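Local atomic coordinates of cysteine protease-like virA (Shigella flexneri, PDB entry 3EB8), a protein that is a secreted virulence effector that promotes bacterial entry, membrane ruffling and spread within and between epithelial cells, although its reported tubulin-cleaving protease activity is disputed. Residues 160-173 and 218-232. Sequence-based numbering, arbitrary orientation.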
loop_
_atom_site.group_PDB
_atom_site.type_symbol
_atom_site.label_atom_id
_atom_site.label_comp_id
_atom_site.label_asym_id
_atom_site.label_seq_id
_atom_site.Cartn_x
_atom_site.Cartn_y
_atom_site.Cartn_z
ATOM N N PHE A 160 -3.682 6.971 -9.764
ATOM C CA PHE A 160 -2.966 6.414 -10.894
ATOM C C PHE A 160 -1.788 7.321 -11.207
ATOM O O PHE A 160 -1.960 8.517 -11.435
ATOM C CB PHE A 160 -3.855 6.264 -12.120
ATOM C CG PHE A 160 -3.121 5.757 -13.320
ATOM C CD1 PHE A 160 -3.068 4.410 -13.597
ATOM C CD2 PHE A 160 -2.461 6.620 -14.154
ATOM C CE1 PHE A 160 -2.376 3.948 -14.694
ATOM C CE2 PHE A 160 -1.771 6.157 -15.245
ATOM C CZ PHE A 160 -1.728 4.826 -15.516
ATOM N N ASN A 161 -0.589 6.755 -11.206
ATOM C CA ASN A 161 0.620 7.537 -11.447
ATOM C C ASN A 161 0.671 8.854 -10.683
ATOM O O ASN A 161 0.893 9.909 -11.258
ATOM C CB ASN A 161 0.835 7.763 -12.949
ATOM C CG ASN A 161 1.890 6.831 -13.527
ATOM O OD1 ASN A 161 3.085 7.028 -13.294
ATOM N ND2 ASN A 161 1.456 5.803 -14.271
ATOM N N ASN A 162 0.458 8.782 -9.377
ATOM C CA ASN A 162 0.564 9.958 -8.521
ATOM C C ASN A 162 -0.519 10.995 -8.753
ATOM O O ASN A 162 -0.356 12.164 -8.405
ATOM C CB ASN A 162 1.940 10.599 -8.666
ATOM C CG ASN A 162 2.988 9.903 -7.832
ATOM O OD1 ASN A 162 2.803 9.702 -6.630
ATOM N ND2 ASN A 162 4.100 9.529 -8.464
ATOM N N ILE A 163 -1.627 10.562 -9.340
ATOM C CA ILE A 163 -2.749 11.445 -9.574
ATOM C C ILE A 163 -3.932 10.949 -8.768
ATOM O O ILE A 163 -4.412 9.833 -8.994
ATOM C CB ILE A 163 -3.137 11.439 -11.057
ATOM C CG1 ILE A 163 -1.961 11.906 -11.920
ATOM C CG2 ILE A 163 -4.377 12.283 -11.297
ATOM C CD1 ILE A 163 -2.100 11.519 -13.394
ATOM N N GLU A 164 -4.409 11.755 -7.825
ATOM C CA GLU A 164 -5.592 11.347 -7.083
ATOM C C GLU A 164 -6.803 11.232 -8.007
ATOM O O GLU A 164 -7.186 12.189 -8.679
ATOM C CB GLU A 164 -5.892 12.265 -5.900
ATOM C CG GLU A 164 -7.192 11.896 -5.192
ATOM C CD GLU A 164 -7.278 12.382 -3.747
ATOM O OE1 GLU A 164 -8.096 11.818 -2.987
ATOM O OE2 GLU A 164 -6.539 13.315 -3.369
ATOM N N ILE A 165 -7.372 10.040 -8.064
ATOM C CA ILE A 165 -8.638 9.844 -8.730
ATOM C C ILE A 165 -9.754 10.189 -7.747
ATOM O O ILE A 165 -9.904 9.561 -6.697
ATOM C CB ILE A 165 -8.803 8.398 -9.217
ATOM C CG1 ILE A 165 -7.657 8.024 -10.151
ATOM C CG2 ILE A 165 -10.157 8.214 -9.900
ATOM C CD1 ILE A 165 -7.808 6.678 -10.807
ATOM N N PRO A 166 -10.541 11.206 -8.081
ATOM C CA PRO A 166 -11.584 11.642 -7.155
ATOM C C PRO A 166 -12.503 10.476 -6.803
ATOM O O PRO A 166 -12.915 9.733 -7.695
ATOM C CB PRO A 166 -12.343 12.697 -7.964
ATOM C CG PRO A 166 -11.346 13.188 -8.966
ATOM C CD PRO A 166 -10.469 12.030 -9.298
ATOM N N LEU A 167 -12.823 10.335 -5.520
ATOM C CA LEU A 167 -13.643 9.235 -5.024
ATOM C C LEU A 167 -15.034 9.180 -5.642
ATOM O O LEU A 167 -15.570 8.097 -5.888
ATOM C CB LEU A 167 -13.736 9.280 -3.494
ATOM C CG LEU A 167 -12.524 8.685 -2.768
ATOM C CD1 LEU A 167 -12.489 9.101 -1.295
ATOM C CD2 LEU A 167 -12.487 7.163 -2.903
ATOM N N LYS A 168 -15.625 10.341 -5.886
ATOM C CA LYS A 168 -16.943 10.392 -6.504
ATOM C C LYS A 168 -16.891 9.754 -7.902
ATOM O O LYS A 168 -17.846 9.108 -8.347
ATOM C CB LYS A 168 -17.448 11.841 -6.561
ATOM C CG LYS A 168 -18.733 12.050 -7.354
ATOM C CD LYS A 168 -19.936 11.416 -6.662
ATOM C CE LYS A 168 -21.250 11.892 -7.281
ATOM N NZ LYS A 168 -21.203 11.870 -8.773
ATOM N N LEU A 169 -15.769 9.941 -8.585
ATOM C CA LEU A 169 -15.560 9.378 -9.908
ATOM C C LEU A 169 -15.398 7.872 -9.820
ATOM O O LEU A 169 -15.853 7.144 -10.702
ATOM C CB LEU A 169 -14.319 9.979 -10.557
ATOM C CG LEU A 169 -13.871 9.333 -11.860
ATOM C CD1 LEU A 169 -15.028 9.271 -12.853
ATOM C CD2 LEU A 169 -12.698 10.106 -12.442
ATOM N N ILE A 170 -14.742 7.403 -8.760
ATOM C CA ILE A 170 -14.666 5.972 -8.537
ATOM C C ILE A 170 -16.068 5.408 -8.289
ATOM O O ILE A 170 -16.438 4.375 -8.858
ATOM C CB ILE A 170 -13.757 5.601 -7.363
ATOM C CG1 ILE A 170 -12.331 6.150 -7.569
ATOM C CG2 ILE A 170 -13.789 4.088 -7.141
ATOM C CD1 ILE A 170 -11.526 5.437 -8.610
ATOM N N ALA A 171 -16.849 6.082 -7.447
ATOM C CA ALA A 171 -18.207 5.625 -7.162
ATOM C C ALA A 171 -19.065 5.613 -8.430
ATOM O O ALA A 171 -19.844 4.692 -8.644
ATOM C CB ALA A 171 -18.857 6.487 -6.082
ATOM N N ASP A 172 -18.921 6.630 -9.274
ATOM C CA ASP A 172 -19.677 6.654 -10.525
ATOM C C ASP A 172 -19.249 5.511 -11.459
ATOM O O ASP A 172 -20.082 4.893 -12.117
ATOM C CB ASP A 172 -19.534 8.000 -11.244
ATOM C CG ASP A 172 -20.243 9.135 -10.533
ATOM O OD1 ASP A 172 -21.045 8.858 -9.615
ATOM O OD2 ASP A 172 -20.003 10.309 -10.907
ATOM N N LEU A 173 -17.948 5.245 -11.519
ATOM C CA LEU A 173 -17.417 4.151 -12.328
ATOM C C LEU A 173 -17.918 2.801 -11.825
ATOM O O LEU A 173 -18.439 1.999 -12.585
ATOM C CB LEU A 173 -15.885 4.166 -12.303
ATOM C CG LEU A 173 -15.156 2.974 -12.942
ATOM C CD1 LEU A 173 -15.392 2.934 -14.434
ATOM C CD2 LEU A 173 -13.658 3.033 -12.664
ATOM N N LEU A 218 -6.604 10.738 -20.031
ATOM C CA LEU A 218 -5.939 9.633 -19.377
ATOM C C LEU A 218 -6.963 8.660 -18.801
ATOM O O LEU A 218 -6.935 7.460 -19.094
ATOM C CB LEU A 218 -5.036 10.173 -18.270
ATOM C CG LEU A 218 -4.229 9.170 -17.452
ATOM C CD1 LEU A 218 -3.470 8.263 -18.401
ATOM C CD2 LEU A 218 -3.273 9.909 -16.516
ATOM N N PHE A 219 -7.877 9.177 -17.988
ATOM C CA PHE A 219 -8.849 8.310 -17.340
ATOM C C PHE A 219 -9.886 7.775 -18.309
ATOM O O PHE A 219 -10.520 6.777 -18.033
ATOM C CB PHE A 219 -9.520 8.992 -16.140
ATOM C CG PHE A 219 -8.556 9.359 -15.061
ATOM C CD1 PHE A 219 -8.509 10.644 -14.558
ATOM C CD2 PHE A 219 -7.644 8.423 -14.589
ATOM C CE1 PHE A 219 -7.588 10.986 -13.570
ATOM C CE2 PHE A 219 -6.726 8.760 -13.598
ATOM C CZ PHE A 219 -6.703 10.047 -13.089
ATOM N N THR A 220 -10.061 8.438 -19.442
ATOM C CA THR A 220 -10.986 7.925 -20.447
ATOM C C THR A 220 -10.454 6.634 -21.050
ATOM O O THR A 220 -11.200 5.686 -21.271
ATOM C CB THR A 220 -11.253 8.952 -21.571
ATOM O OG1 THR A 220 -12.034 10.035 -21.050
ATOM C CG2 THR A 220 -12.018 8.302 -22.713
ATOM N N SER A 221 -9.151 6.618 -21.309
ATOM C CA SER A 221 -8.474 5.455 -21.861
ATOM C C SER A 221 -8.448 4.326 -20.839
ATOM O O SER A 221 -8.976 3.249 -21.088
ATOM C CB SER A 221 -7.060 5.826 -22.316
ATOM O OG SER A 221 -6.250 4.673 -22.451
ATOM N N LEU A 222 -7.842 4.562 -19.682
ATOM C CA LEU A 222 -8.041 3.643 -18.568
ATOM C C LEU A 222 -9.546 3.699 -18.430
ATOM O O LEU A 222 -10.179 4.539 -19.052
ATOM C CB LEU A 222 -7.390 4.168 -17.301
ATOM C CG LEU A 222 -5.950 4.671 -17.320
ATOM C CD1 LEU A 222 -5.632 5.434 -16.023
ATOM C CD2 LEU A 222 -5.000 3.513 -17.519
ATOM N N PHE A 223 -10.135 2.830 -17.641
ATOM C CA PHE A 223 -11.595 2.858 -17.446
ATOM C C PHE A 223 -12.295 2.054 -18.533
ATOM O O PHE A 223 -13.341 1.455 -18.298
ATOM C CB PHE A 223 -12.169 4.286 -17.420
ATOM C CG PHE A 223 -11.989 5.014 -16.101
ATOM C CD1 PHE A 223 -10.865 4.807 -15.308
ATOM C CD2 PHE A 223 -12.930 5.947 -15.677
ATOM C CE1 PHE A 223 -10.703 5.497 -14.117
ATOM C CE2 PHE A 223 -12.773 6.641 -14.469
ATOM C CZ PHE A 223 -11.655 6.410 -13.697
ATOM N N GLN A 224 -11.717 2.072 -19.730
ATOM C CA GLN A 224 -12.107 1.151 -20.780
ATOM C C GLN A 224 -11.126 -0.017 -20.845
ATOM O O GLN A 224 -11.306 -0.938 -21.627
ATOM C CB GLN A 224 -12.144 1.855 -22.139
ATOM C CG GLN A 224 -13.162 2.978 -22.217
ATOM C CD GLN A 224 -13.154 3.634 -23.572
ATOM O OE1 GLN A 224 -12.540 4.694 -23.764
ATOM N NE2 GLN A 224 -13.801 2.989 -24.540
ATOM N N ASP A 225 -10.073 0.028 -20.043
ATOM C CA ASP A 225 -9.122 -1.061 -20.050
ATOM C C ASP A 225 -9.504 -2.076 -18.964
ATOM O O ASP A 225 -9.390 -1.795 -17.778
ATOM C CB ASP A 225 -7.697 -0.527 -19.863
ATOM C CG ASP A 225 -6.661 -1.614 -19.900
ATOM O OD1 ASP A 225 -7.029 -2.809 -19.955
ATOM O OD2 ASP A 225 -5.469 -1.269 -19.871
ATOM N N PRO A 226 -9.954 -3.273 -19.376
ATOM C CA PRO A 226 -10.400 -4.270 -18.402
ATOM C C PRO A 226 -9.276 -4.644 -17.445
ATOM O O PRO A 226 -9.530 -4.999 -16.307
ATOM C CB PRO A 226 -10.789 -5.468 -19.263
ATOM C CG PRO A 226 -10.967 -4.921 -20.639
ATOM C CD PRO A 226 -9.983 -3.797 -20.749
ATOM N N ALA A 227 -8.038 -4.547 -17.888
ATOM C CA ALA A 227 -6.950 -4.876 -16.996
ATOM C C ALA A 227 -6.876 -3.827 -15.895
ATOM O O ALA A 227 -6.587 -4.140 -14.750
ATOM C CB ALA A 227 -5.630 -4.972 -17.750
ATOM N N PHE A 228 -7.161 -2.578 -16.249
ATOM C CA PHE A 228 -7.200 -1.521 -15.260
ATOM C C PHE A 228 -8.365 -1.711 -14.272
ATOM O O PHE A 228 -8.193 -1.580 -13.062
ATOM C CB PHE A 228 -7.272 -0.129 -15.896
ATOM C CG PHE A 228 -7.395 0.959 -14.877
ATOM C CD1 PHE A 228 -6.277 1.404 -14.185
ATOM C CD2 PHE A 228 -8.644 1.473 -14.542
ATOM C CE1 PHE A 228 -6.396 2.376 -13.190
ATOM C CE2 PHE A 228 -8.771 2.451 -13.561
ATOM C CZ PHE A 228 -7.650 2.906 -12.877
ATOM N N ILE A 229 -9.549 -2.014 -14.792
ATOM C CA ILE A 229 -10.689 -2.263 -13.915
ATOM C C ILE A 229 -10.345 -3.393 -12.950
ATOM O O ILE A 229 -10.633 -3.329 -11.756
ATOM C CB ILE A 229 -11.948 -2.642 -14.720
ATOM C CG1 ILE A 229 -12.319 -1.506 -15.682
ATOM C CG2 ILE A 229 -13.095 -2.994 -13.779
ATOM C CD1 ILE A 229 -12.413 -0.128 -15.009
ATOM N N SER A 230 -9.691 -4.410 -13.494
ATOM C CA SER A 230 -9.285 -5.574 -12.735
ATOM C C SER A 230 -8.297 -5.175 -11.656
ATOM O O SER A 230 -8.401 -5.641 -10.522
ATOM C CB SER A 230 -8.675 -6.629 -13.672
ATOM O OG SER A 230 -9.655 -7.192 -14.534
ATOM N N ALA A 231 -7.353 -4.302 -12.008
ATOM C CA ALA A 231 -6.329 -3.842 -11.065
ATOM C C ALA A 231 -6.930 -3.013 -9.924
ATOM O O ALA A 231 -6.630 -3.234 -8.744
ATOM C CB ALA A 231 -5.277 -3.040 -11.783
ATOM N N LEU A 232 -7.770 -2.048 -10.290
ATOM C CA LEU A 232 -8.474 -1.215 -9.320
ATOM C C LEU A 232 -9.352 -2.033 -8.354
ATOM O O LEU A 232 -9.274 -1.871 -7.127
ATOM C CB LEU A 232 -9.337 -0.196 -10.055
ATOM C CG LEU A 232 -10.286 0.680 -9.232
ATOM C CD1 LEU A 232 -9.529 1.510 -8.183
ATOM C CD2 LEU A 232 -11.104 1.577 -10.155
#
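Leu173 and Phe223, Phe160 and Leu222 form the two CH-pi contacts that join a beta-hairpin and its following helix to two consecutive helices joined by the short loop 222-225. The hairpin turns through a type I' turn from Phe160 to Ile163; the facing helices, 210-221 and 226-234, fall within the tubulin-binding region. Leu173 CD2 sits 4.0 Å from the centroid of the Phe223 ring, only 5° off its normal, while Phe219 CB covers the opposite face and Leu169 CG meets the ring edge in plane. The same Leu173 methyl also packs on Leu232 CD2 at 3.9 Å. At the hairpin end, Phe160 CG lies anti to the backbone N (chi1 177°), which turns one ring face to Leu222; Leu222 CD1 stands over its centre, 3.6 Å from the centroid of the Phe160 ring. The Phe219 ring packs against two isoleucines of 160-173: Ile163 CG2 touches its edge, 3.7 Å from CZ, and Ile165 CG1 approaches obliquely, 3.6 Å from CE2. The interface is thus apolar and largely buried, with Tyr300 of strand 300-312 adding cover beside Phe160 and Leu222. Near the hairpin turn, Ile163 and Leu218 meet tip to tip, CD1 to CD2 at 3.7 Å.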